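Local coordinates for protein L-serine ammonia-lyase (Rhizomucor miehei CAU432, PDB 5C3U) that belongs to the pyridoxal-phosphate-dependent enzymes and holds a pyridoxal-5'-phosphate in a pocket of its two-sheet alpha/beta fold, at residues A[41-44]-A[45-48]; A[123-126]-A[127-130]; A[209-212]-A[213-216]; A[239-242]-A[243-246]; A[257-260]-A[261-264]. One frame throughout, in Å; residues are numbered along the deposited sequence.

Contact 1 of 5, residues A[41-44]-A[45-48]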
loop_
_atom_site.group_PDB
_atom_site.type_symbol
_atom_site.label_atom_id
_atom_site.label_comp_id
_atom_site.label_asym_id
_atom_site.label_seq_id
_atom_site.Cartn_x
_atom_site.Cartn_y
_atom_site.Cartn_z
ATOM N N LYS A 41 5.657 -7.328 -8.341
ATOM C CA LYS A 41 4.325 -7.854 -8.013
ATOM C C LYS A 41 3.291 -6.750 -8.281
ATOM O O LYS A 41 3.271 -5.733 -7.590
ATOM C CB LYS A 41 4.299 -8.330 -6.549
ATOM C CG LYS A 41 3.001 -8.982 -6.100
ATOM C CD LYS A 41 2.614 -10.159 -6.994
ATOM C CE LYS A 41 1.548 -11.003 -6.303
ATOM N NZ LYS A 41 1.018 -12.060 -7.221
ATOM N N MET A 42 2.460 -6.934 -9.313
ATOM C CA MET A 42 1.664 -5.844 -9.886
ATOM C C MET A 42 0.256 -5.656 -9.288
ATOM O O MET A 42 -0.750 -5.999 -9.910
ATOM C CB MET A 42 1.552 -6.008 -11.419
ATOM C CG MET A 42 2.904 -6.132 -12.122
ATOM S SD MET A 42 3.912 -4.654 -11.892
ATOM C CE MET A 42 2.920 -3.477 -12.808
ATOM N N GLU A 43 0.190 -5.050 -8.109
ATOM C CA GLU A 43 -1.100 -4.772 -7.449
ATOM C C GLU A 43 -1.981 -3.677 -8.089
ATOM O O GLU A 43 -3.155 -3.491 -7.701
ATOM C CB GLU A 43 -0.843 -4.517 -5.958
ATOM C CG GLU A 43 -0.160 -5.700 -5.281
ATOM C CD GLU A 43 -1.020 -6.965 -5.325
ATOM O OE1 GLU A 43 -2.152 -6.931 -4.799
ATOM O OE2 GLU A 43 -0.559 -7.988 -5.879
ATOM N N ASN A 44 -1.435 -2.945 -9.066
ATOM C CA ASN A 44 -2.226 -1.958 -9.806
ATOM C C ASN A 44 -3.312 -2.617 -10.640
ATOM O O ASN A 44 -4.233 -1.949 -11.107
ATOM C CB ASN A 44 -1.327 -1.078 -10.691
ATOM C CG ASN A 44 -0.435 -1.896 -11.623
ATOM O OD1 ASN A 44 0.121 -2.927 -11.229
ATOM N ND2 ASN A 44 -0.283 -1.433 -12.858
ATOM N N ILE A 45 -3.203 -3.933 -10.807
ATOM C CA ILE A 45 -4.167 -4.737 -11.581
ATOM C C ILE A 45 -5.409 -5.149 -10.753
ATOM O O ILE A 45 -6.424 -5.601 -11.296
ATOM C CB ILE A 45 -3.477 -6.000 -12.176
ATOM C CG1 ILE A 45 -2.354 -5.594 -13.138
ATOM C CG2 ILE A 45 -4.474 -6.908 -12.910
ATOM C CD1 ILE A 45 -2.818 -4.706 -14.274
ATOM N N GLN A 46 -5.333 -4.984 -9.441
ATOM C CA GLN A 46 -6.474 -5.285 -8.566
ATOM C C GLN A 46 -7.691 -4.460 -8.944
ATOM O O GLN A 46 -7.542 -3.304 -9.382
ATOM C CB GLN A 46 -6.123 -4.968 -7.108
ATOM C CG GLN A 46 -5.099 -5.894 -6.479
ATOM C CD GLN A 46 -5.596 -7.315 -6.271
ATOM O OE1 GLN A 46 -6.754 -7.636 -6.520
ATOM N NE2 GLN A 46 -4.708 -8.174 -5.808
ATOM N N PRO A 47 -8.903 -5.022 -8.758
ATOM C CA PRO A 47 -10.074 -4.170 -8.824
ATOM C C PRO A 47 -9.876 -3.001 -7.874
ATOM O O PRO A 47 -9.293 -3.156 -6.792
ATOM C CB PRO A 47 -11.213 -5.057 -8.309
ATOM C CG PRO A 47 -10.739 -6.451 -8.452
ATOM C CD PRO A 47 -9.242 -6.435 -8.487
ATOM N N SER A 48 -10.330 -1.842 -8.308
ATOM C CA SER A 48 -10.130 -0.546 -7.608
ATOM C C SER A 48 -8.725 0.083 -7.774
ATOM O O SER A 48 -8.557 1.265 -7.485
ATOM C CB SER A 48 -10.604 -0.531 -6.142
ATOM O OG SER A 48 -9.586 -1.004 -5.249
#

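Contact 2 of 5, residues A[123-126]-A[127-130]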
loop_
_atom_site.group_PDB
_atom_site.type_symbol
_atom_site.label_atom_id
_atom_site.label_comp_id
_atom_site.label_asym_id
_atom_site.label_seq_id
_atom_site.Cartn_x
_atom_site.Cartn_y
_atom_site.Cartn_z
ATOM N N GLY A 123 -12.691 18.470 4.341
ATOM C CA GLY A 123 -11.344 18.463 4.929
ATOM C C GLY A 123 -10.245 18.976 4.011
ATOM O O GLY A 123 -10.375 18.957 2.784
ATOM N N GLU A 124 -9.152 19.430 4.618
ATOM C CA GLU A 124 -7.998 19.928 3.876
ATOM C C GLU A 124 -7.074 18.780 3.441
ATOM O O GLU A 124 -6.278 18.950 2.517
ATOM C CB GLU A 124 -7.217 20.965 4.710
ATOM C CG GLU A 124 -6.610 20.391 5.992
ATOM C CD GLU A 124 -5.766 21.381 6.788
ATOM O OE1 GLU A 124 -5.342 22.412 6.221
ATOM O OE2 GLU A 124 -5.515 21.121 7.991
ATOM N N ASN A 125 -7.175 17.629 4.107
ATOM C CA ASN A 125 -6.339 16.467 3.786
ATOM C C ASN A 125 -7.016 15.177 4.229
ATOM O O ASN A 125 -8.096 15.232 4.811
ATOM C CB ASN A 125 -4.935 16.587 4.400
ATOM C CG ASN A 125 -4.946 16.697 5.916
ATOM O OD1 ASN A 125 -5.853 16.213 6.602
ATOM N ND2 ASN A 125 -3.895 17.325 6.460
ATOM N N TRP A 126 -6.387 14.026 3.974
ATOM C CA TRP A 126 -7.000 12.741 4.331
ATOM C C TRP A 126 -7.173 12.485 5.815
ATOM O O TRP A 126 -8.095 11.772 6.224
ATOM C CB TRP A 126 -6.273 11.576 3.665
ATOM C CG TRP A 126 -6.537 11.593 2.186
ATOM C CD1 TRP A 126 -5.731 12.121 1.181
ATOM C CD2 TRP A 126 -7.727 11.076 1.506
ATOM N NE1 TRP A 126 -6.327 11.968 -0.051
ATOM C CE2 TRP A 126 -7.536 11.357 0.079
ATOM C CE3 TRP A 126 -8.905 10.449 1.928
ATOM C CZ2 TRP A 126 -8.479 11.002 -0.874
ATOM C CZ3 TRP A 126 -9.848 10.091 0.950
ATOM C CH2 TRP A 126 -9.637 10.370 -0.407
ATOM N N THR A 127 -6.283 13.035 6.636
ATOM C CA THR A 127 -6.473 12.930 8.084
ATOM C C THR A 127 -7.800 13.598 8.517
ATOM O O THR A 127 -8.569 13.043 9.318
ATOM C CB THR A 127 -5.271 13.551 8.817
ATOM O OG1 THR A 127 -4.072 12.963 8.306
ATOM C CG2 THR A 127 -5.366 13.284 10.285
ATOM N N ALA A 128 -8.085 14.779 7.965
ATOM C CA ALA A 128 -9.317 15.479 8.302
ATOM C C ALA A 128 -10.545 14.747 7.745
ATOM O O ALA A 128 -11.584 14.722 8.393
ATOM C CB ALA A 128 -9.288 16.904 7.801
ATOM N N ALA A 129 -10.420 14.179 6.547
ATOM C CA ALA A 129 -11.514 13.363 5.955
ATOM C C ALA A 129 -11.851 12.192 6.869
ATOM O O ALA A 129 -13.033 11.918 7.135
ATOM C CB ALA A 129 -11.136 12.865 4.562
ATOM N N GLU A 130 -10.809 11.522 7.367
ATOM C CA GLU A 130 -10.976 10.412 8.290
ATOM C C GLU A 130 -11.671 10.842 9.581
ATOM O O GLU A 130 -12.538 10.127 10.080
ATOM C CB GLU A 130 -9.638 9.736 8.617
ATOM C CG GLU A 130 -9.792 8.525 9.536
ATOM C CD GLU A 130 -8.478 7.939 10.015
ATOM O OE1 GLU A 130 -7.397 8.392 9.565
ATOM O OE2 GLU A 130 -8.533 7.018 10.860
HETATM O O HOH W 1 -6.537 9.286 6.847
#

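Contact 3 of 5, residues A[209-212]-A[213-216]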
loop_
_atom_site.group_PDB
_atom_site.type_symbol
_atom_site.label_atom_id
_atom_site.label_comp_id
_atom_site.label_asym_id
_atom_site.label_seq_id
_atom_site.Cartn_x
_atom_site.Cartn_y
_atom_site.Cartn_z
ATOM N N GLY A 209 9.375 12.442 4.716
ATOM C CA GLY A 209 8.269 13.302 5.153
ATOM C C GLY A 209 7.286 12.658 6.111
ATOM O O GLY A 209 6.576 13.356 6.814
ATOM N N SER A 210 7.239 11.325 6.158
ATOM C CA SER A 210 6.349 10.626 7.098
ATOM C C SER A 210 6.912 9.238 7.445
ATOM O O SER A 210 6.582 8.230 6.814
ATOM C CB SER A 210 4.921 10.512 6.516
ATOM O OG SER A 210 3.999 10.062 7.499
ATOM N N ASN A 211 7.797 9.186 8.439
ATOM C CA ASN A 211 8.560 7.969 8.656
ATOM C C ASN A 211 8.270 7.310 10.011
ATOM O O ASN A 211 9.191 6.863 10.716
ATOM C CB ASN A 211 10.064 8.265 8.461
ATOM C CG ASN A 211 10.678 9.044 9.621
ATOM O OD1 ASN A 211 10.030 9.892 10.250
ATOM N ND2 ASN A 211 11.948 8.769 9.896
ATOM N N ALA A 212 6.981 7.235 10.374
ATOM C CA ALA A 212 6.612 6.745 11.720
ATOM C C ALA A 212 7.121 5.335 12.015
ATOM O O ALA A 212 7.544 5.050 13.144
ATOM C CB ALA A 212 5.105 6.835 11.953
ATOM N N PHE A 213 7.110 4.456 11.021
ATOM C CA PHE A 213 7.612 3.103 11.258
ATOM C C PHE A 213 9.092 3.100 11.620
ATOM O O PHE A 213 9.486 2.518 12.641
ATOM C CB PHE A 213 7.384 2.162 10.077
ATOM C CG PHE A 213 7.898 0.768 10.328
ATOM C CD1 PHE A 213 7.292 -0.046 11.282
ATOM C CD2 PHE A 213 9.010 0.284 9.647
ATOM C CE1 PHE A 213 7.776 -1.331 11.543
ATOM C CE2 PHE A 213 9.490 -1.004 9.893
ATOM C CZ PHE A 213 8.864 -1.817 10.837
ATOM N N GLN A 214 9.887 3.780 10.791
ATOM C CA GLN A 214 11.326 3.873 10.990
ATOM C C GLN A 214 11.637 4.509 12.337
ATOM O O GLN A 214 12.498 3.994 13.063
ATOM C CB GLN A 214 11.947 4.699 9.857
ATOM C CG GLN A 214 13.453 4.902 9.983
ATOM C CD GLN A 214 14.018 5.650 8.785
ATOM O OE1 GLN A 214 13.543 6.731 8.434
ATOM N NE2 GLN A 214 15.021 5.075 8.157
ATOM N N ALA A 215 10.946 5.620 12.653
ATOM C CA ALA A 215 11.118 6.312 13.949
ATOM C C ALA A 215 10.718 5.440 15.126
ATOM O O ALA A 215 11.390 5.457 16.165
ATOM C CB ALA A 215 10.334 7.624 13.985
ATOM N N SER A 216 9.641 4.669 14.964
ATOM C CA SER A 216 9.148 3.791 16.027
ATOM C C SER A 216 10.118 2.658 16.332
ATOM O O SER A 216 10.325 2.314 17.525
ATOM C CB SER A 216 7.743 3.274 15.673
ATOM O OG SER A 216 6.843 4.365 15.656
#

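Contact 4 of 5, residues A[239-242]-A[243-246]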
loop_
_atom_site.group_PDB
_atom_site.type_symbol
_atom_site.label_atom_id
_atom_site.label_comp_id
_atom_site.label_asym_id
_atom_site.label_seq_id
_atom_site.Cartn_x
_atom_site.Cartn_y
_atom_site.Cartn_z
ATOM N N ALA A 239 0.701 7.389 13.137
ATOM C CA ALA A 239 1.401 6.347 13.881
ATOM C C ALA A 239 1.355 5.043 13.111
ATOM O O ALA A 239 0.467 4.827 12.278
ATOM C CB ALA A 239 0.762 6.170 15.258
ATOM N N VAL A 240 2.302 4.162 13.366
ATOM C CA VAL A 240 2.253 2.846 12.742
ATOM C C VAL A 240 1.471 1.910 13.677
ATOM O O VAL A 240 1.356 2.191 14.882
ATOM C CB VAL A 240 3.673 2.350 12.390
ATOM C CG1 VAL A 240 4.384 1.754 13.602
ATOM C CG2 VAL A 240 3.658 1.373 11.226
ATOM N N SER A 241 0.912 0.822 13.137
ATOM C CA SER A 241 0.168 -0.109 13.994
ATOM C C SER A 241 1.091 -0.738 15.025
ATOM O O SER A 241 2.243 -1.055 14.722
ATOM C CB SER A 241 -0.479 -1.208 13.174
ATOM O OG SER A 241 0.495 -2.089 12.684
ATOM N N SER A 242 0.578 -0.934 16.239
ATOM C CA SER A 242 1.361 -1.609 17.299
ATOM C C SER A 242 1.822 -3.019 16.882
ATOM O O SER A 242 2.872 -3.503 17.325
ATOM C CB SER A 242 0.539 -1.681 18.585
ATOM O OG SER A 242 -0.557 -2.539 18.370
ATOM N N LYS A 243 1.030 -3.677 16.032
ATOM C CA LYS A 243 1.401 -4.989 15.507
ATOM C C LYS A 243 2.674 -4.921 14.667
ATOM O O LYS A 243 3.455 -5.861 14.681
ATOM C CB LYS A 243 0.243 -5.590 14.691
ATOM C CG LYS A 243 0.513 -6.945 14.026
ATOM C CD LYS A 243 0.878 -8.055 15.007
ATOM C CE LYS A 243 -0.275 -8.458 15.902
ATOM N NZ LYS A 243 -0.109 -9.870 16.361
ATOM N N SER A 244 2.882 -3.810 13.949
ATOM C CA SER A 244 4.044 -3.668 13.059
ATOM C C SER A 244 5.347 -3.701 13.853
ATOM O O SER A 244 6.300 -4.388 13.475
ATOM C CB SER A 244 3.972 -2.359 12.259
ATOM O OG SER A 244 2.855 -2.395 11.386
ATOM N N LEU A 245 5.359 -2.944 14.938
ATOM C CA LEU A 245 6.509 -2.868 15.848
ATOM C C LEU A 245 6.789 -4.221 16.497
ATOM O O LEU A 245 7.946 -4.652 16.600
ATOM C CB LEU A 245 6.246 -1.785 16.900
ATOM C CG LEU A 245 7.419 -1.294 17.775
ATOM C CD1 LEU A 245 8.517 -0.669 16.928
ATOM C CD2 LEU A 245 6.936 -0.294 18.816
ATOM N N GLU A 246 5.723 -4.891 16.927
ATOM C CA GLU A 246 5.802 -6.227 17.510
ATOM C C GLU A 246 6.404 -7.251 16.538
ATOM O O GLU A 246 7.331 -7.984 16.895
ATOM C CB GLU A 246 4.402 -6.651 17.994
ATOM C CG GLU A 246 4.208 -8.127 18.304
ATOM C CD GLU A 246 2.885 -8.412 19.004
ATOM O OE1 GLU A 246 1.869 -7.741 18.697
ATOM O OE2 GLU A 246 2.861 -9.317 19.866
HETATM O O HOH W 2 0.006 -5.481 18.959
#

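Contact 5 of 5, residues A[257-260]-A[261-264]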
loop_
_atom_site.group_PDB
_atom_site.type_symbol
_atom_site.label_atom_id
_atom_site.label_comp_id
_atom_site.label_asym_id
_atom_site.label_seq_id
_atom_site.Cartn_x
_atom_site.Cartn_y
_atom_site.Cartn_z
ATOM N N ALA A 257 14.233 4.828 4.469
ATOM C CA ALA A 257 13.480 6.000 4.034
ATOM C C ALA A 257 14.136 6.626 2.823
ATOM O O ALA A 257 15.352 6.727 2.773
ATOM C CB ALA A 257 13.369 7.017 5.159
ATOM N N VAL A 258 13.319 7.003 1.837
ATOM C CA VAL A 258 13.767 7.705 0.634
ATOM C C VAL A 258 13.129 9.107 0.549
ATOM O O VAL A 258 12.144 9.396 1.236
ATOM C CB VAL A 258 13.440 6.899 -0.650
ATOM C CG1 VAL A 258 13.993 5.477 -0.583
ATOM C CG2 VAL A 258 11.936 6.889 -0.931
ATOM N N SER A 259 13.681 9.989 -0.282
ATOM C CA SER A 259 13.133 11.337 -0.414
ATOM C C SER A 259 11.952 11.345 -1.397
ATOM O O SER A 259 11.788 10.415 -2.182
ATOM C CB SER A 259 14.193 12.289 -0.957
ATOM O OG SER A 259 14.605 11.858 -2.251
ATOM N N ASP A 260 11.174 12.414 -1.352
ATOM C CA ASP A 260 10.100 12.624 -2.347
ATOM C C ASP A 260 10.668 12.655 -3.759
ATOM O O ASP A 260 10.033 12.145 -4.690
ATOM C CB ASP A 260 9.319 13.890 -2.022
ATOM C CG ASP A 260 8.200 13.644 -1.008
ATOM O OD1 ASP A 260 8.105 12.524 -0.447
ATOM O OD2 ASP A 260 7.395 14.575 -0.768
ATOM N N ALA A 261 11.858 13.241 -3.929
ATOM C CA ALA A 261 12.492 13.304 -5.246
ATOM C C ALA A 261 12.820 11.909 -5.783
ATOM O O ALA A 261 12.616 11.640 -6.964
ATOM C CB ALA A 261 13.733 14.200 -5.242
ATOM N N MET A 262 13.301 11.018 -4.920
ATOM C CA MET A 262 13.570 9.637 -5.336
ATOM C C MET A 262 12.278 8.922 -5.723
ATOM O O MET A 262 12.231 8.226 -6.739
ATOM C CB MET A 262 14.264 8.851 -4.227
ATOM C CG MET A 262 15.708 9.235 -4.051
ATOM S SD MET A 262 16.378 8.647 -2.475
ATOM C CE MET A 262 16.374 6.897 -2.750
ATOM N N ALA A 263 11.233 9.097 -4.913
ATOM C CA ALA A 263 9.951 8.448 -5.187
ATOM C C ALA A 263 9.367 8.976 -6.494
ATOM O O ALA A 263 8.828 8.206 -7.284
ATOM C CB ALA A 263 8.972 8.661 -4.027
ATOM N N ALA A 264 9.488 10.279 -6.724
ATOM C CA ALA A 264 8.922 10.891 -7.928
ATOM C C ALA A 264 9.668 10.403 -9.177
ATOM O O ALA A 264 9.077 10.134 -10.248
ATOM C CB ALA A 264 9.009 12.404 -7.837
#

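Contact 1 of 5, residues A[41-44]-A[45-48]
Gln46 meets Glu43 just where strand 37-42 gives way to a short 3-10 segment, and its side chain can be followed atom by atom. Gln46 CB lies 3.4 Å from Glu43 O. Gln46 CG stays near the same carbonyl oxygen and is 3.5 Å from Glu43 OE1. The chain then bends at chi2 (-68°), which lays the amide beside the carboxylate rather than past it. Gln46 CD lies 3.8 Å from Glu43 OE1, and Gln46 NE2 donates to that oxygen at 3.0 Å. The bond is nearly straight, 163° at the hydrogen; it meets the syn side, tilted out of the carboxylate plane, and the acceptor lies close to the amide plane. The two side chains run alongside each other in the same direction, with their planar groups turned 50° apart. OE1 of Gln46 accepts from Val20 N, so both ends of the amide are engaged.

The backbone repeats the pairing: Gln46 N donates to Glu43 O at 3.2 Å, and a weak bond of 3.3 Å joins Ile45 N to Met42 O. The other carboxylate oxygen, Glu43 OE2, bonds to Thr22 OG1, while Arg54 of helix 52-67 makes a salt bridge with OE1. With an amide, a hydroxyl and a guanidinium about it, the buried carboxylate is probably stabilised in its charged form, and its rotation is fixed from several directions.

Contact 2 of 5, residues A[123-126]-A[127-130]
Trp126 O is approached by two donors, the backbone N of Glu130 at 3.0 Å and a water. The N-H of Glu130 makes the regular helical bond, 161° at the hydrogen. The water's bond to Trp126 O is weak, but the same molecule also donates to Glu130 OE1 at 3.0 Å, so it bridges the first-turn carbonyl and the carboxylate one turn later. Glu130 reaches it with an extended chain, and its other oxygen, OE2, is held by a salt bridge to Arg134 further along helix 126-134.

The start of this helix is capped by Asn125. Its CG sits between the backbone N and the carbonyl carbon (chi1 60°), a torsion that folds OD1 back over the first turn, where it accepts from Ala128 N at 3.0 Å. The donor lies nearly along the C=O axis, and the N-H points at the oxygen with an angle of 160°. One residue on, Ala129 N donates to Asn125 O at 3.1 Å; side chain and main chain of the N-cap residue thus each take one amide. Gly123 brings its CA to 3.9 Å from Ala128 CB, so the incoming loop passes close against the helix.

The Trp126 ring packs on Pro101, Pro79 and Val82, and its CE3 lies 4.2 Å from Ala129 CB. Chemically, the capping amide supplies an acceptor to a first-turn N-H that has no preceding helical carbonyl to bond, and the indole anchors the same turn to neighbouring elements by apolar contact.

Contact 3 of 5, residues A[209-212]-A[213-216]
Asn211 and Gln214 touch through their amides: Asn211 ND2 donates to Gln214 OE1 at 3.0 Å, almost straight at 175°. The acceptor lies in the amide plane of Asn211, whereas the two amide planes stand 82° apart, so one group meets the other nearly at right angles. An extended Gln214 chain, CG trans to the backbone N (chi1 178°), brings OE1 to Asn211.

Next to this pair the main chain closes the first turn of helix 212-219, Ala215 N donating to Asn211 O at 2.9 Å. Ala212 O takes two bonds from one residue, Ser216 N at 2.8 Å and Ser216 OG at 2.7 Å, which arrive from opposite faces of the carbonyl plane. Ser216 OG in turn accepts from Val223 N.

Further out, Asn211 occupies the N-cap position, yet its side chain makes no capping bond. Glu206, on strand 202-207, takes that role with its carboxylate, OE2 receiving Phe213 N and OE1 receiving Gln214 N. The negative charge therefore faces the helix's amino end, where the dipole would be expected to stabilise it, and the cap is supplied from the preceding strand while Asn211 uses its ND2 on Gln214.

Contact 4 of 5, residues A[239-242]-A[243-246]
Ser241 and Ser244 join their hydroxyls at the start of helix 242-250, Ser241 OG donating to Ser244 OG at 2.7 Å. Each oxygen has a further partner in Asn186 of helix 183-194: ND2 of that residue pairs with Ser241 OG, and OD1 with Ser244 OG. Two hydroxyls and one amide thus close a ring of hydrogen bonds, in which Ser241 OG receives from the amide nitrogen and donates its hydrogen bond to Ser244 OG, which can serve the amide oxygen. Two torsions turn the hydroxyls toward each other: Ser241 OG stands between its backbone N and carbonyl carbon (chi1 71°), and Ser244 OG lies trans to its own carbonyl carbon.

The main chain adds Ser244 N to Ser241 O at 2.9 Å, a bent bond of 137° that comes from above the carbonyl plane. Glu246 N to Ser242 O, 3.2 Å long and 163° at the hydrogen, is the straighter bond, that of a regular turn. At the solvent side a water joins Ser242 OG, at 3.1 Å, to Glu246 OE1, to which it donates at 2.9 Å. Lys243 NZ forms a long salt bridge with the same OE1, at 3.7 Å.

Val240 is buried, its CG2 3.9 Å from Ser244 OG, and packs against Phe213 and Leu222. The buried hydroxyls are therefore paid for by one another and by Asn186, which ties the beginning of this helix to helix 183-194, whereas the water-linked Ser242 and Glu246 are exposed.

Contact 5 of 5, residues A[257-260]-A[261-264]
This is a strand-to-helix junction with a serine N-cap, at the place where strand 253-258, an outermost strand of the six-stranded mixed sheet, runs into helix 260-274. Ser259 is the N-cap residue. Its OG is set between the backbone N and the carbonyl carbon (chi1 62°) and accepts from Met262 N at 3.1 Å, with an angle of 158° at the hydrogen. Ser259 O accepts from Ala263 N, also at 3.1 Å, and Asp260 O from Ala264 N at 2.8 Å; these are the first rungs of the helix.

The Asp260 carboxylate is bound outside the turn: OD1 to Thr230 OG1 and OD2 to Ile231 N, which fastens the helix start to the loop that carries Thr230 and Ile231. Val258 packs against Ala284 and Leu288 of helix 280-290, and the Met262 side chain reaches Ser287 of the same helix.

Met262 lies back over the end of the strand. Met262 CG comes within 3.4 Å of Ser259 OG, and Met262 SD is 3.7 Å from Ser259 OG. A bend at chi3 (68°) then carries the terminal methyl across Val258, where Met262 CE rests 3.5 Å from Val258 CG1 and 3.6 Å from Val258 CB.

Overall arrangement
Along the chain the five contacts follow in series. Contacts 1 and 5 lie at the ends of strands 37-42 and 253-258 of the six-stranded mixed sheet, their centres 22 Å apart; contact 3 follows strand 202-207, next to 253-258 in that sheet. Contact 2 follows strand 118-121 of the four-stranded parallel sheet, its centre 25 Å from that of contact 1. Contacts 3 and 4, centres 11 Å apart, touch, and contact 3 also touches contact 5. Contacts 2 to 5 each mark a helix start. Side chains of contacts 1, 3 and 4 (Glu43, Phe213, Val240) lie about 6 to 8 Å from the pyridoxal-5'-phosphate, so these turns surround its pocket more closely than contacts 2 and 5.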